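Local coordinates for protein lipopolysaccharide heptosyltransferase 2 (Escherichia coli, PDB 1PSW) that catalyses the transfer of the second heptose from ADP-L-glycero-beta-D-manno-heptose onto the heptosyl-Kdo2-lipid A module during synthesis of the lipopolysaccharide core, at residues P43-S46 and R47-E50; L160-S163 and E164-S168. One frame throughout, in Å; residues are numbered along the deposited sequence.

Contact 1: residues P43-S46 and R47-E50; sequences PLLS and RMPE
Selenomethionine Met48 folds back against the side chains of Leu44 and Leu45 of the short helix 42-45. Its CB starts against the backbone, 3.5 Å from Leu45 O. CG comes next and lies 3.9 Å from Leu44 O. The chain stretches straight on from CG (chi2 176°), which carries the heavier atoms out to the leucine side chains. SE reaches Leu45 CD2 at 4.2 Å. The terminal methyl CE ends against the branch point of Leu44, 3.8 Å from Leu44 CG. The selenomethionine chain thus runs at a slant across both leucines, and all three residues are buried.

The backbone fixes this fold-back. Leu45 to Met48 form a type I beta turn, closed by a hydrogen bond from Met48 N to Leu45 O at 3.0 Å. One residue earlier, Arg47 N donates to Leu44 O at 2.9 Å. Ser46 adds a side-chain bond: its OG donates to Pro43 O at 2.6 Å, back along the helix. The stem of Arg47 runs beside the carbonyls of Leu44 and Pro43, with its CG 3.6 Å from Pro43 O. Its guanidinium leads away to Glu166 and the carbonyl of Gln161.

The turn joins helix 42-45 to strand 51-56 in the N-terminal Rossmann-like domain of this GT-B enzyme. Leu45 packs on Met14 of helix 11-27 and on Val51 and Ala54 of the strand. Leu44 instead faces Leu252 and Val256 of helix 252-260.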
ATOM      1  N   PRO A  43       1.030  -1.204 -12.498  1.00 27.93           N
ATOM      2  CA  PRO A  43       0.150  -0.032 -12.391  1.00 27.41           C
ATOM      3  C   PRO A  43       0.506   0.919 -11.249  1.00 25.08           C
ATOM      4  O   PRO A  43       0.514   2.137 -11.428  1.00 25.00           O
ATOM      5  CB  PRO A  43      -1.232  -0.657 -12.219  1.00 29.28           C
ATOM      6  CG  PRO A  43      -1.112  -1.924 -13.009  1.00 28.76           C
ATOM      7  CD  PRO A  43       0.235  -2.442 -12.576  1.00 27.86           C
ATOM      8  N   LEU A  44       0.807   0.365 -10.078  1.00 23.14           N
ATOM      9  CA  LEU A  44       1.150   1.186  -8.920  1.00 21.83           C
ATOM     10  C   LEU A  44       2.477   1.900  -9.133  1.00 22.55           C
ATOM     11  O   LEU A  44       2.620   3.091  -8.825  1.00 22.59           O
ATOM     12  CB  LEU A  44       1.224   0.315  -7.667  1.00 22.14           C
ATOM     13  CG  LEU A  44       1.344   1.041  -6.329  1.00 24.14           C
ATOM     14  CD1 LEU A  44       0.242   2.078  -6.205  1.00 25.43           C
ATOM     15  CD2 LEU A  44       1.260   0.034  -5.194  1.00 24.60           C
ATOM     16  N   LEU A  45       3.450   1.166  -9.657  1.00 20.23           N
ATOM     17  CA  LEU A  45       4.767   1.725  -9.926  1.00 22.77           C
ATOM     18  C   LEU A  45       4.683   2.882 -10.911  1.00 22.69           C
ATOM     19  O   LEU A  45       5.473   3.825 -10.842  1.00 23.63           O
ATOM     20  CB  LEU A  45       5.688   0.644 -10.495  1.00 21.14           C
ATOM     21  CG  LEU A  45       6.074  -0.474  -9.523  1.00 22.49           C
ATOM     22  CD1 LEU A  45       6.697  -1.628 -10.289  1.00 20.08           C
ATOM     23  CD2 LEU A  45       7.034   0.070  -8.473  1.00 20.90           C
ATOM     24  N   SER A  46       3.729   2.807 -11.834  1.00 23.25           N
ATOM     25  CA  SER A  46       3.587   3.856 -12.837  1.00 25.43           C
ATOM     26  C   SER A  46       3.129   5.159 -12.189  1.00 25.05           C
ATOM     27  O   SER A  46       3.228   6.224 -12.795  1.00 26.90           O
ATOM     28  CB  SER A  46       2.592   3.440 -13.925  1.00 27.35           C
ATOM     29  OG  SER A  46       1.254   3.534 -13.462  1.00 31.75           O
ATOM     30  N   ARG A  47       2.631   5.076 -10.956  1.00 23.04           N
ATOM     31  CA  ARG A  47       2.188   6.264 -10.244  1.00 21.69           C
ATOM     32  C   ARG A  47       3.311   6.883  -9.418  1.00 22.97           C
ATOM     33  O   ARG A  47       3.130   7.964  -8.858  1.00 24.21           O
ATOM     34  CB  ARG A  47       0.994   5.940  -9.331  1.00 20.75           C
ATOM     35  CG  ARG A  47      -0.228   5.389 -10.037  1.00 21.39           C
ATOM     36  CD  ARG A  47      -0.748   6.332 -11.114  1.00 22.39           C
ATOM     37  NE  ARG A  47      -0.935   7.704 -10.638  1.00 22.25           N
ATOM     38  CZ  ARG A  47      -1.525   8.656 -11.356  1.00 24.27           C
ATOM     39  NH1 ARG A  47      -1.988   8.380 -12.571  1.00 23.23           N
ATOM     40  NH2 ARG A  47      -1.643   9.883 -10.876  1.00 20.11           N
HETATM   41  N   MSE A  48       4.455   6.197  -9.330  1.00 23.33           N
HETATM   42  CA  MSE A  48       5.615   6.678  -8.574  1.00 24.15           C
HETATM   43  C   MSE A  48       6.630   7.323  -9.514  1.00 25.11           C
HETATM   44  O   MSE A  48       7.206   6.653 -10.378  1.00 25.69           O
HETATM   45  CB  MSE A  48       6.293   5.517  -7.837  1.00 25.69           C
HETATM   46  CG  MSE A  48       5.427   4.848  -6.788  1.00 25.66           C
HETATM   47 SE   MSE A  48       6.337   3.349  -6.022  1.00 36.49          SE
HETATM   48  CE  MSE A  48       4.793   2.273  -5.473  1.00 27.72           C
ATOM     49  N   PRO A  49       6.846   8.642  -9.376  1.00 25.77           N
ATOM     50  CA  PRO A  49       7.798   9.361 -10.226  1.00 25.88           C
ATOM     51  C   PRO A  49       9.263   8.969 -10.029  1.00 25.09           C
ATOM     52  O   PRO A  49      10.099   9.211 -10.900  1.00 24.87           O
ATOM     53  CB  PRO A  49       7.529  10.827  -9.882  1.00 26.18           C
ATOM     54  CG  PRO A  49       7.098  10.763  -8.457  1.00 28.51           C
ATOM     55  CD  PRO A  49       6.177   9.563  -8.441  1.00 25.71           C
ATOM     56  N   GLU A  50       9.570   8.371  -8.883  1.00 22.71           N
ATOM     57  CA  GLU A  50      10.933   7.950  -8.586  1.00 22.58           C
ATOM     58  C   GLU A  50      11.352   6.725  -9.398  1.00 22.85           C
ATOM     59  O   GLU A  50      12.546   6.447  -9.548  1.00 22.11           O
ATOM     60  CB  GLU A  50      11.084   7.621  -7.095  1.00 23.54           C
ATOM     61  CG  GLU A  50      10.766   8.765  -6.129  1.00 26.27           C
ATOM     62  CD  GLU A  50       9.277   9.033  -5.970  1.00 29.24           C
ATOM     63  OE1 GLU A  50       8.460   8.115  -6.224  1.00 28.18           O
ATOM     64  OE2 GLU A  50       8.921  10.164  -5.568  1.00 32.25           O
TER

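Contact 2: residues L160-S163 and E164-S168; sequences LQVS and EGEKS
Ser163 and Glu166 exchange hydrogen bonds at the start of helix 164-173. The hydroxyl of Ser163 sits between its backbone N and carbonyl carbon (chi1 68°). From there OG accepts a hydrogen bond from Glu166 N at 3.3 Å. The Glu166 chain passes beside this hydroxyl, with CG only 3.1 Å from Ser163 OG. Its carboxylate then turns back to the serine backbone. OE1 receives Ser163 N at 3.1 Å, in a fairly straight bond of 164° that meets the anti side of the oxygen, slightly out of the carboxylate plane.

These reciprocal bonds make a capping box, with Ser163 at the N-cap. Ser163 O also accepts from Lys167 N at 3.1 Å, the first i to i+4 bond of the helix.

The CG1 branch of Val162 does the touching, 3.6 Å from Lys167 CG and 3.7 Å from Glu166 OE1. The lysine chain runs back past Val162, where its CE lies 3.8 Å from Val162 O. At its tip NZ makes a salt bridge with Glu164 OE2, met on the syn side. Glu164 reaches it by bending at chi2 (-51°). The second oxygen of Glu166, OE2, pairs with Arg47. On the helix 252-260 side, Val162 packs against Val256 and Ala260.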
ATOM      1  N   LEU A 160       1.931  10.089  -3.060  1.00 17.69           N
ATOM      2  CA  LEU A 160       1.378   9.999  -4.406  1.00 18.10           C
ATOM      3  C   LEU A 160       0.578  11.253  -4.736  1.00 18.40           C
ATOM      4  O   LEU A 160      -0.074  11.824  -3.866  1.00 18.73           O
ATOM      5  CB  LEU A 160       0.465   8.774  -4.523  1.00 18.97           C
ATOM      6  CG  LEU A 160       1.097   7.388  -4.346  1.00 20.84           C
ATOM      7  CD1 LEU A 160       0.023   6.302  -4.370  1.00 19.76           C
ATOM      8  CD2 LEU A 160       2.122   7.152  -5.444  1.00 18.49           C
ATOM      9  N   GLN A 161       0.622  11.671  -5.995  1.00 19.76           N
ATOM     10  CA  GLN A 161      -0.101  12.856  -6.443  1.00 21.66           C
ATOM     11  C   GLN A 161      -1.025  12.448  -7.590  1.00 20.56           C
ATOM     12  O   GLN A 161      -0.695  11.561  -8.375  1.00 19.10           O
ATOM     13  CB  GLN A 161       0.885  13.928  -6.925  1.00 26.80           C
ATOM     14  CG  GLN A 161       1.939  14.345  -5.891  1.00 36.28           C
ATOM     15  CD  GLN A 161       1.376  15.219  -4.787  1.00 41.73           C
ATOM     16  OE1 GLN A 161       0.842  16.297  -5.052  1.00 45.72           O
ATOM     17  NE2 GLN A 161       1.494  14.764  -3.540  1.00 45.70           N
ATOM     18  N   VAL A 162      -2.182  13.099  -7.666  1.00 18.58           N
ATOM     19  CA  VAL A 162      -3.183  12.835  -8.698  1.00 19.04           C
ATOM     20  C   VAL A 162      -3.815  14.164  -9.128  1.00 18.96           C
ATOM     21  O   VAL A 162      -4.226  14.961  -8.281  1.00 18.84           O
ATOM     22  CB  VAL A 162      -4.301  11.889  -8.166  1.00 17.51           C
ATOM     23  CG1 VAL A 162      -5.426  11.779  -9.185  1.00 15.28           C
ATOM     24  CG2 VAL A 162      -3.730  10.507  -7.855  1.00 15.93           C
ATOM     25  N   SER A 163      -3.908  14.407 -10.431  1.00 20.21           N
ATOM     26  CA  SER A 163      -4.486  15.659 -10.925  1.00 20.74           C
ATOM     27  C   SER A 163      -6.008  15.619 -11.012  1.00 20.84           C
ATOM     28  O   SER A 163      -6.613  14.546 -11.022  1.00 18.10           O
ATOM     29  CB  SER A 163      -3.929  15.976 -12.308  1.00 19.09           C
ATOM     30  OG  SER A 163      -4.404  15.041 -13.262  1.00 23.38           O
ATOM     31  N   GLU A 164      -6.626  16.794 -11.103  1.00 21.55           N
ATOM     32  CA  GLU A 164      -8.079  16.873 -11.198  1.00 23.14           C
ATOM     33  C   GLU A 164      -8.569  16.236 -12.487  1.00 20.96           C
ATOM     34  O   GLU A 164      -9.636  15.622 -12.518  1.00 19.90           O
ATOM     35  CB  GLU A 164      -8.543  18.329 -11.126  1.00 26.76           C
ATOM     36  CG  GLU A 164      -8.188  19.000  -9.811  1.00 34.37           C
ATOM     37  CD  GLU A 164      -8.624  18.179  -8.608  1.00 36.76           C
ATOM     38  OE1 GLU A 164      -9.837  17.895  -8.482  1.00 39.42           O
ATOM     39  OE2 GLU A 164      -7.747  17.803  -7.797  1.00 38.49           O
ATOM     40  N   GLY A 165      -7.785  16.391 -13.550  1.00 20.63           N
ATOM     41  CA  GLY A 165      -8.150  15.820 -14.832  1.00 20.76           C
ATOM     42  C   GLY A 165      -8.222  14.308 -14.767  1.00 21.64           C
ATOM     43  O   GLY A 165      -9.132  13.688 -15.335  1.00 19.81           O
ATOM     44  N   GLU A 166      -7.257  13.705 -14.075  1.00 20.87           N
ATOM     45  CA  GLU A 166      -7.230  12.254 -13.924  1.00 20.87           C
ATOM     46  C   GLU A 166      -8.460  11.801 -13.142  1.00 19.08           C
ATOM     47  O   GLU A 166      -9.158  10.876 -13.548  1.00 17.55           O
ATOM     48  CB  GLU A 166      -5.953  11.805 -13.194  1.00 23.44           C
ATOM     49  CG  GLU A 166      -4.662  12.068 -13.967  1.00 28.90           C
ATOM     50  CD  GLU A 166      -3.424  11.530 -13.259  1.00 29.64           C
ATOM     51  OE1 GLU A 166      -3.177  11.917 -12.100  1.00 29.68           O
ATOM     52  OE2 GLU A 166      -2.690  10.722 -13.866  1.00 32.76           O
ATOM     53  N   LYS A 167      -8.725  12.458 -12.018  1.00 19.60           N
ATOM     54  CA  LYS A 167      -9.875  12.104 -11.202  1.00 19.62           C
ATOM     55  C   LYS A 167     -11.167  12.217 -11.998  1.00 19.63           C
ATOM     56  O   LYS A 167     -12.031  11.343 -11.942  1.00 19.02           O
ATOM     57  CB  LYS A 167      -9.976  13.017  -9.977  1.00 19.67           C
ATOM     58  CG  LYS A 167      -8.858  12.874  -8.954  1.00 22.23           C
ATOM     59  CD  LYS A 167      -9.041  13.911  -7.840  1.00 25.02           C
ATOM     60  CE  LYS A 167      -7.764  14.143  -7.052  1.00 26.25           C
ATOM     61  NZ  LYS A 167      -7.909  15.275  -6.095  1.00 25.72           N
ATOM     62  N   SER A 168     -11.293  13.309 -12.744  1.00 18.49           N
ATOM     63  CA  SER A 168     -12.486  13.563 -13.551  1.00 20.27           C
ATOM     64  C   SER A 168     -12.776  12.452 -14.568  1.00 19.01           C
ATOM     65  O   SER A 168     -13.876  11.886 -14.586  1.00 19.02           O
ATOM     66  CB  SER A 168     -12.343  14.909 -14.265  1.00 21.35           C
ATOM     67  OG  SER A 168     -13.565  15.298 -14.843  1.00 27.64           O
TER

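In the fold
From the N terminus, the chain passes strand 2-6, helix 11-27 and strand 32-37 before contact 1 closes the turn between helix 42-45 and strand 51-56. That strand is an outermost one of the first six-stranded parallel sheet. Strands 83-86, 104-108 and 119-121 complete the sheet, and then contact 2 starts helix 164-173, just before the second sheet begins at strand 182-186. The two contacts lie in series, neither nested nor crossed. Their centres are about 14 Å apart, yet they meet: Arg47 NH1 bridges to Glu166 OE2 at 2.8 Å, and Arg47 NH2 probably donates a hydrogen bond to Gln161 O. Helix 252-260 of the second domain packs against both, so contact 1 meets the C-terminal half through this helix and through Arg47.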